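Local coordinates for OxsB protein (Bacillus megaterium, PDB 5UL3) that catalyses the oxidative ring contraction of dAMP to an oxetane aldehyde in oxetanocin A biosynthesis, using cobalamin, a [4Fe-4S] cluster and S-adenosylmethionine, at residues R77-N82 and P90-I95; W412-L417 and E512-L517. All blocks are in the same frame, centred on the assembly; numbering follows the deposited sequence.

Contact 1 (R77-N82 and P90-I95); sequences RDLREN and PSWYEI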
loop_
_atom_site.group_PDB
_atom_site.type_symbol
_atom_site.label_atom_id
_atom_site.label_comp_id
_atom_site.label_asym_id
_atom_site.label_seq_id
_atom_site.Cartn_x
_atom_site.Cartn_y
_atom_site.Cartn_z
ATOM N N ARG A 77 -2.787 24.549 20.912
ATOM C CA ARG A 77 -1.343 24.603 21.012
ATOM C C ARG A 77 -0.891 26.025 21.318
ATOM O O ARG A 77 -1.492 26.990 20.842
ATOM C CB ARG A 77 -0.669 24.103 19.723
ATOM C CG ARG A 77 0.829 23.876 19.897
ATOM C CD ARG A 77 1.467 23.117 18.747
ATOM N NE ARG A 77 1.672 23.966 17.578
ATOM C CZ ARG A 77 2.391 23.603 16.517
ATOM N NH1 ARG A 77 2.535 24.428 15.492
ATOM N NH2 ARG A 77 2.960 22.408 16.478
ATOM N N ASP A 78 0.158 26.122 22.129
ATOM C CA ASP A 78 0.844 27.382 22.398
ATOM C C ASP A 78 1.098 28.123 21.097
ATOM O O ASP A 78 1.759 27.603 20.193
ATOM C CB ASP A 78 2.165 27.094 23.126
ATOM C CG ASP A 78 2.905 28.371 23.574
ATOM O OD1 ASP A 78 2.405 29.490 23.353
ATOM O OD2 ASP A 78 4.008 28.233 24.143
ATOM N N LEU A 79 0.551 29.335 21.006
ATOM C CA LEU A 79 0.724 30.156 19.815
ATOM C C LEU A 79 2.196 30.420 19.500
ATOM O O LEU A 79 2.552 30.666 18.341
ATOM C CB LEU A 79 -0.022 31.471 20.009
ATOM C CG LEU A 79 -0.361 32.344 18.825
ATOM C CD1 LEU A 79 -1.098 31.511 17.807
ATOM C CD2 LEU A 79 -1.247 33.482 19.336
ATOM N N ARG A 80 3.070 30.374 20.503
ATOM C CA ARG A 80 4.482 30.629 20.235
ATOM C C ARG A 80 5.093 29.594 19.293
ATOM O O ARG A 80 6.145 29.854 18.706
ATOM C CB ARG A 80 5.255 30.696 21.556
ATOM C CG ARG A 80 4.701 31.790 22.490
ATOM C CD ARG A 80 5.458 31.856 23.818
ATOM N NE ARG A 80 5.480 30.555 24.484
ATOM C CZ ARG A 80 6.259 30.253 25.518
ATOM N NH1 ARG A 80 7.090 31.163 26.019
ATOM N NH2 ARG A 80 6.211 29.038 26.052
ATOM N N GLU A 81 4.446 28.444 19.103
ATOM C CA GLU A 81 4.949 27.432 18.182
ATOM C C GLU A 81 4.388 27.569 16.768
ATOM O O GLU A 81 4.727 26.757 15.904
ATOM C CB GLU A 81 4.646 26.028 18.731
ATOM C CG GLU A 81 5.326 25.742 20.055
ATOM C CD GLU A 81 4.855 24.452 20.698
ATOM O OE1 GLU A 81 4.531 23.495 19.959
ATOM O OE2 GLU A 81 4.803 24.399 21.946
ATOM N N ASN A 82 3.553 28.563 16.517
ATOM C CA ASN A 82 2.920 28.752 15.204
ATOM C C ASN A 82 3.977 29.038 14.134
ATOM O O ASN A 82 4.733 30.018 14.259
ATOM C CB ASN A 82 1.909 29.899 15.341
ATOM C CG ASN A 82 1.170 30.213 14.060
ATOM O OD1 ASN A 82 1.760 30.341 12.992
ATOM N ND2 ASN A 82 -0.139 30.372 14.172
ATOM N N PRO A 90 10.475 36.149 13.783
ATOM C CA PRO A 90 11.063 35.093 14.627
ATOM C C PRO A 90 11.160 35.451 16.105
ATOM O O PRO A 90 11.394 34.557 16.929
ATOM C CB PRO A 90 12.460 34.895 14.015
ATOM C CG PRO A 90 12.328 35.395 12.617
ATOM C CD PRO A 90 11.353 36.524 12.665
ATOM N N SER A 91 11.014 36.716 16.479
ATOM C CA SER A 91 11.062 37.101 17.884
ATOM C C SER A 91 9.808 37.833 18.320
ATOM O O SER A 91 9.875 38.746 19.140
ATOM C CB SER A 91 12.279 37.982 18.188
ATOM O OG SER A 91 13.494 37.298 17.965
ATOM N N TRP A 92 8.633 37.467 17.789
ATOM C CA TRP A 92 7.461 38.223 18.197
ATOM C C TRP A 92 7.068 37.948 19.645
ATOM O O TRP A 92 6.422 38.803 20.267
ATOM C CB TRP A 92 6.266 37.949 17.276
ATOM C CG TRP A 92 5.672 36.572 17.381
ATOM C CD1 TRP A 92 5.979 35.480 16.609
ATOM C CD2 TRP A 92 4.650 36.141 18.297
ATOM N NE1 TRP A 92 5.225 34.400 17.005
ATOM C CE2 TRP A 92 4.394 34.778 18.026
ATOM C CE3 TRP A 92 3.933 36.774 19.320
ATOM C CZ2 TRP A 92 3.455 34.029 18.747
ATOM C CZ3 TRP A 92 2.989 36.028 20.034
ATOM C CH2 TRP A 92 2.766 34.669 19.740
ATOM N N TYR A 93 7.449 36.804 20.199
ATOM C CA TYR A 93 6.882 36.342 21.465
ATOM C C TYR A 93 7.910 36.384 22.594
ATOM O O TYR A 93 9.114 36.527 22.372
ATOM C CB TYR A 93 6.339 34.919 21.309
ATOM C CG TYR A 93 7.397 33.956 20.850
ATOM C CD1 TYR A 93 8.185 33.282 21.767
ATOM C CD2 TYR A 93 7.623 33.734 19.498
ATOM C CE1 TYR A 93 9.163 32.416 21.359
ATOM C CE2 TYR A 93 8.602 32.855 19.074
ATOM C CZ TYR A 93 9.367 32.195 20.014
ATOM O OH TYR A 93 10.345 31.320 19.606
ATOM N N GLU A 94 7.413 36.241 23.826
ATOM C CA GLU A 94 8.267 36.175 25.009
ATOM C C GLU A 94 8.641 34.723 25.289
ATOM O O GLU A 94 7.757 33.873 25.459
ATOM C CB GLU A 94 7.564 36.786 26.217
ATOM C CG GLU A 94 7.217 38.246 26.079
ATOM C CD GLU A 94 6.249 38.695 27.152
ATOM O OE1 GLU A 94 5.380 37.881 27.538
ATOM O OE2 GLU A 94 6.361 39.852 27.619
ATOM N N ILE A 95 9.949 34.445 25.344
ATOM C CA ILE A 95 10.441 33.080 25.535
ATOM C C ILE A 95 10.032 32.531 26.896
ATOM O O ILE A 95 9.882 31.313 27.066
ATOM C CB ILE A 95 11.974 33.038 25.346
ATOM C CG1 ILE A 95 12.354 33.431 23.918
ATOM C CG2 ILE A 95 12.539 31.656 25.662
ATOM C CD1 ILE A 95 13.793 33.085 23.559
HETATM O O HOH W 1 5.533 31.620 16.389
#

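Contact 2 (W412-L417 and E512-L517); sequences WNVERL and ELYDKL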
loop_
_atom_site.group_PDB
_atom_site.type_symbol
_atom_site.label_atom_id
_atom_site.label_comp_id
_atom_site.label_asym_id
_atom_site.label_seq_id
_atom_site.Cartn_x
_atom_site.Cartn_y
_atom_site.Cartn_z
ATOM N N TRP A 412 18.647 -12.039 20.693
ATOM C CA TRP A 412 17.966 -11.143 19.760
ATOM C C TRP A 412 16.689 -11.785 19.219
ATOM O O TRP A 412 15.648 -11.120 19.099
ATOM C CB TRP A 412 18.905 -10.781 18.607
ATOM C CG TRP A 412 18.336 -9.864 17.545
ATOM C CD1 TRP A 412 18.512 -8.514 17.460
ATOM C CD2 TRP A 412 17.494 -10.227 16.437
ATOM N NE1 TRP A 412 17.856 -8.017 16.365
ATOM C CE2 TRP A 412 17.209 -9.043 15.726
ATOM C CE3 TRP A 412 16.952 -11.438 15.978
ATOM C CZ2 TRP A 412 16.432 -9.033 14.573
ATOM C CZ3 TRP A 412 16.169 -11.424 14.826
ATOM C CH2 TRP A 412 15.917 -10.224 14.140
ATOM N N ASN A 413 16.755 -13.079 18.892
ATOM C CA ASN A 413 15.593 -13.771 18.341
ATOM C C ASN A 413 14.505 -13.960 19.389
ATOM O O ASN A 413 13.311 -13.866 19.074
ATOM C CB ASN A 413 16.007 -15.125 17.758
ATOM C CG ASN A 413 16.678 -14.999 16.398
ATOM O OD1 ASN A 413 16.009 -14.842 15.387
ATOM N ND2 ASN A 413 18.005 -15.081 16.367
ATOM N N VAL A 414 14.892 -14.224 20.638
ATOM C CA VAL A 414 13.900 -14.351 21.699
ATOM C C VAL A 414 13.224 -13.008 21.975
ATOM O O VAL A 414 12.009 -12.952 22.207
ATOM C CB VAL A 414 14.534 -14.957 22.967
ATOM C CG1 VAL A 414 13.523 -14.959 24.111
ATOM C CG2 VAL A 414 14.994 -16.391 22.677
ATOM N N GLU A 415 13.987 -11.914 21.947
ATOM C CA GLU A 415 13.374 -10.596 22.093
ATOM C C GLU A 415 12.499 -10.259 20.890
ATOM O O GLU A 415 11.483 -9.568 21.034
ATOM C CB GLU A 415 14.461 -9.531 22.300
ATOM C CG GLU A 415 13.939 -8.129 22.636
ATOM C CD GLU A 415 13.263 -8.050 24.002
ATOM O OE1 GLU A 415 12.238 -7.347 24.118
ATOM O OE2 GLU A 415 13.754 -8.688 24.958
ATOM N N ARG A 416 12.862 -10.756 19.705
ATOM C CA ARG A 416 12.027 -10.570 18.529
ATOM C C ARG A 416 10.696 -11.304 18.683
ATOM O O ARG A 416 9.637 -10.761 18.340
ATOM C CB ARG A 416 12.786 -11.049 17.294
ATOM C CG ARG A 416 12.276 -10.523 15.980
ATOM C CD ARG A 416 11.800 -9.072 16.100
ATOM N NE ARG A 416 12.883 -8.098 16.194
ATOM C CZ ARG A 416 13.412 -7.463 15.149
ATOM N NH1 ARG A 416 12.983 -7.714 13.923
ATOM N NH2 ARG A 416 14.372 -6.577 15.327
ATOM N N LEU A 417 10.729 -12.534 19.213
ATOM C CA LEU A 417 9.486 -13.269 19.453
ATOM C C LEU A 417 8.604 -12.536 20.457
ATOM O O LEU A 417 7.383 -12.440 20.270
ATOM C CB LEU A 417 9.797 -14.686 19.937
ATOM C CG LEU A 417 8.572 -15.546 20.236
ATOM C CD1 LEU A 417 7.775 -15.784 18.961
ATOM C CD2 LEU A 417 9.019 -16.867 20.861
ATOM N N GLU A 512 11.500 -20.574 26.154
ATOM C CA GLU A 512 11.009 -21.945 26.061
ATOM C C GLU A 512 10.162 -22.133 24.808
ATOM O O GLU A 512 10.300 -23.138 24.098
ATOM C CB GLU A 512 10.203 -22.308 27.311
ATOM C CG GLU A 512 11.023 -22.375 28.600
ATOM C CD GLU A 512 10.170 -22.649 29.841
ATOM O OE1 GLU A 512 8.961 -22.331 29.835
ATOM O OE2 GLU A 512 10.715 -23.191 30.827
ATOM N N LEU A 513 9.279 -21.170 24.527
ATOM C CA LEU A 513 8.473 -21.233 23.315
ATOM C C LEU A 513 9.358 -21.233 22.079
ATOM O O LEU A 513 9.165 -22.038 21.160
ATOM C CB LEU A 513 7.502 -20.053 23.280
ATOM C CG LEU A 513 6.672 -19.948 22.002
ATOM C CD1 LEU A 513 5.818 -21.192 21.835
ATOM C CD2 LEU A 513 5.810 -18.681 22.039
ATOM N N TYR A 514 10.330 -20.316 22.040
ATOM C CA TYR A 514 11.273 -20.248 20.926
ATOM C C TYR A 514 12.003 -21.570 20.729
ATOM O O TYR A 514 12.065 -22.093 19.612
ATOM C CB TYR A 514 12.274 -19.118 21.169
ATOM C CG TYR A 514 13.264 -18.892 20.055
ATOM C CD1 TYR A 514 12.912 -18.161 18.924
ATOM C CD2 TYR A 514 14.569 -19.368 20.147
ATOM C CE1 TYR A 514 13.819 -17.937 17.903
ATOM C CE2 TYR A 514 15.485 -19.144 19.133
ATOM C CZ TYR A 514 15.111 -18.440 18.015
ATOM O OH TYR A 514 16.026 -18.222 17.019
ATOM N N ASP A 515 12.571 -22.122 21.804
ATOM C CA ASP A 515 13.346 -23.355 21.674
ATOM C C ASP A 515 12.477 -24.506 21.183
ATOM O O ASP A 515 12.910 -25.309 20.347
ATOM C CB ASP A 515 14.004 -23.706 23.010
ATOM C CG ASP A 515 15.202 -22.834 23.318
ATOM O OD1 ASP A 515 15.828 -22.322 22.365
ATOM O OD2 ASP A 515 15.524 -22.667 24.514
ATOM N N LYS A 516 11.241 -24.595 21.676
ATOM C CA LYS A 516 10.371 -25.695 21.274
ATOM C C LYS A 516 9.960 -25.583 19.809
ATOM O O LYS A 516 9.910 -26.593 19.099
ATOM C CB LYS A 516 9.151 -25.754 22.183
ATOM C CG LYS A 516 9.418 -26.442 23.521
ATOM C CD LYS A 516 8.220 -26.304 24.452
ATOM C CE LYS A 516 8.461 -26.958 25.809
ATOM N NZ LYS A 516 8.293 -28.438 25.758
ATOM N N LEU A 517 9.665 -24.368 19.329
ATOM C CA LEU A 517 9.279 -24.225 17.927
ATOM C C LEU A 517 10.450 -24.432 16.973
ATOM O O LEU A 517 10.226 -24.813 15.823
ATOM C CB LEU A 517 8.628 -22.857 17.696
ATOM C CG LEU A 517 7.214 -22.749 18.275
ATOM C CD1 LEU A 517 6.721 -21.312 18.257
ATOM C CD2 LEU A 517 6.270 -23.648 17.507
#

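Contact 1 (R77-N82 and P90-I95)
The ring of Tyr93 takes Arg80 CB over one face, a CH-pi contact with CB 4.1 Å from the ring centroid, while Trp92 CD1 of its own segment sits at the edge. The indole of Trp92 has Tyr93 CB over its centre on one face; at its rim CZ2 meets Leu79 O at 3.5 Å, and CH2 packs on Leu79 CG. For Tyr93, chi1 of 58° sets the ring between its own backbone N and carbonyl carbon, and the Arg80 chain crosses it roughly at right angles. That chain then bends at chi3, and its guanidinium stands 75° from the phenol plane. All the strong partners of this flat group lie in its plane. Arg80 NH1 gives a good bond to Glu94 O at 2.8 Å and a weak one to Ile95 O, while Arg80 NE (2.8 Å) and NH2 (3.0 Å) reach Asp78 OD2 side-on as a salt bridge. The arginine thus bridges the two segments, its guanidinium held along both edges. Beside the indole, one water accepts from Trp92 NE1 at 2.9 Å and donates to Arg80 O and Asn82 O, tying the indole to the 3-10 turn and to the N-cap residue behind it. Asp78 OD1 also accepts from Arg80 N at 3.1 Å, closing an Asx turn, and from Ile100 N. Asn82 is the N-cap of helix 83-88. The two loops flanking this short helix are thereby joined, within the connection between the neighbouring antiparallel strands 69-73 and 102-106 of the four-stranded sheet in the N-terminal domain.

Contact 2 (W412-L417 and E512-L517)
Tyr514 reaches over to Asn413 and Val414 because its CG lies anti to the backbone N (chi1 -177°), extending the phenol from helix 510-519 toward helix 410-426. Leu417 and Leu513 adopt the same first torsion, and their side chains cross at about a right angle, with Leu417 CD2 3.9 Å from Leu513 CD2. Leu417 CD2 also touches Tyr514 CB at 4.0 Å, so this one methyl touches both Leu513 and Tyr514. On the next turn back, Val414 CG2 lies 3.9 Å from Tyr514 CD2 and approaches the ring at a slant. The far end of the phenol is the tightest place: Tyr514 OH comes to 3.2 Å from Asn413 CB, a contact with carbon and not a hydrogen bond. The Asn413 amide is turned only 24° from the phenol plane, but its polar atoms are engaged elsewhere. OD1 accepts from Glu405 N and ND2 donates to Thr409 O, which holds the amide in place while its CB and CG meet the hydroxyl end. Tyr404 covers more of both Asn413 and Tyr514, and Leu461 of helix 452-464 packs on Leu417. No hydrogen bond joins the two segments; their axes pass 9.9 Å apart at 106°, so the helices cross steeply and share a compact, mostly apolar patch. Helix 410-426 connects the parallel strands 393-398 and 432-436, a beta-alpha-beta crossover of the partial TIM barrel in the AdoMet radical domain, and helix 510-519, which follows the sheet's last strand in the chain, is laid against its outer layer.

Contact 1 and contact 2 do not touch: their centres are 50 Å apart, their nearest atoms about 31 Å, and contact 1 closes before contact 2 opens along the chain. The first belongs to the N-terminal domain, the second to the AdoMet radical domain, and the cobalamin-binding domain falls between them in sequence. The centre of contact 1 lies about 38 Å and that of contact 2 about 30 Å from the centre of the chain, and neither includes a residue that binds cobalamin, the iron-sulfur cluster or S-adenosylmethionine. Contact 2 lies in the domain that carries the cluster: helix 410-426 precedes strand 432-436, which ends in the S-adenosylmethionine ligand Glu436. Contact 1 lies at the surface and mixes hydrogen bonds with aromatic packing; contact 2 is buried and largely apolar.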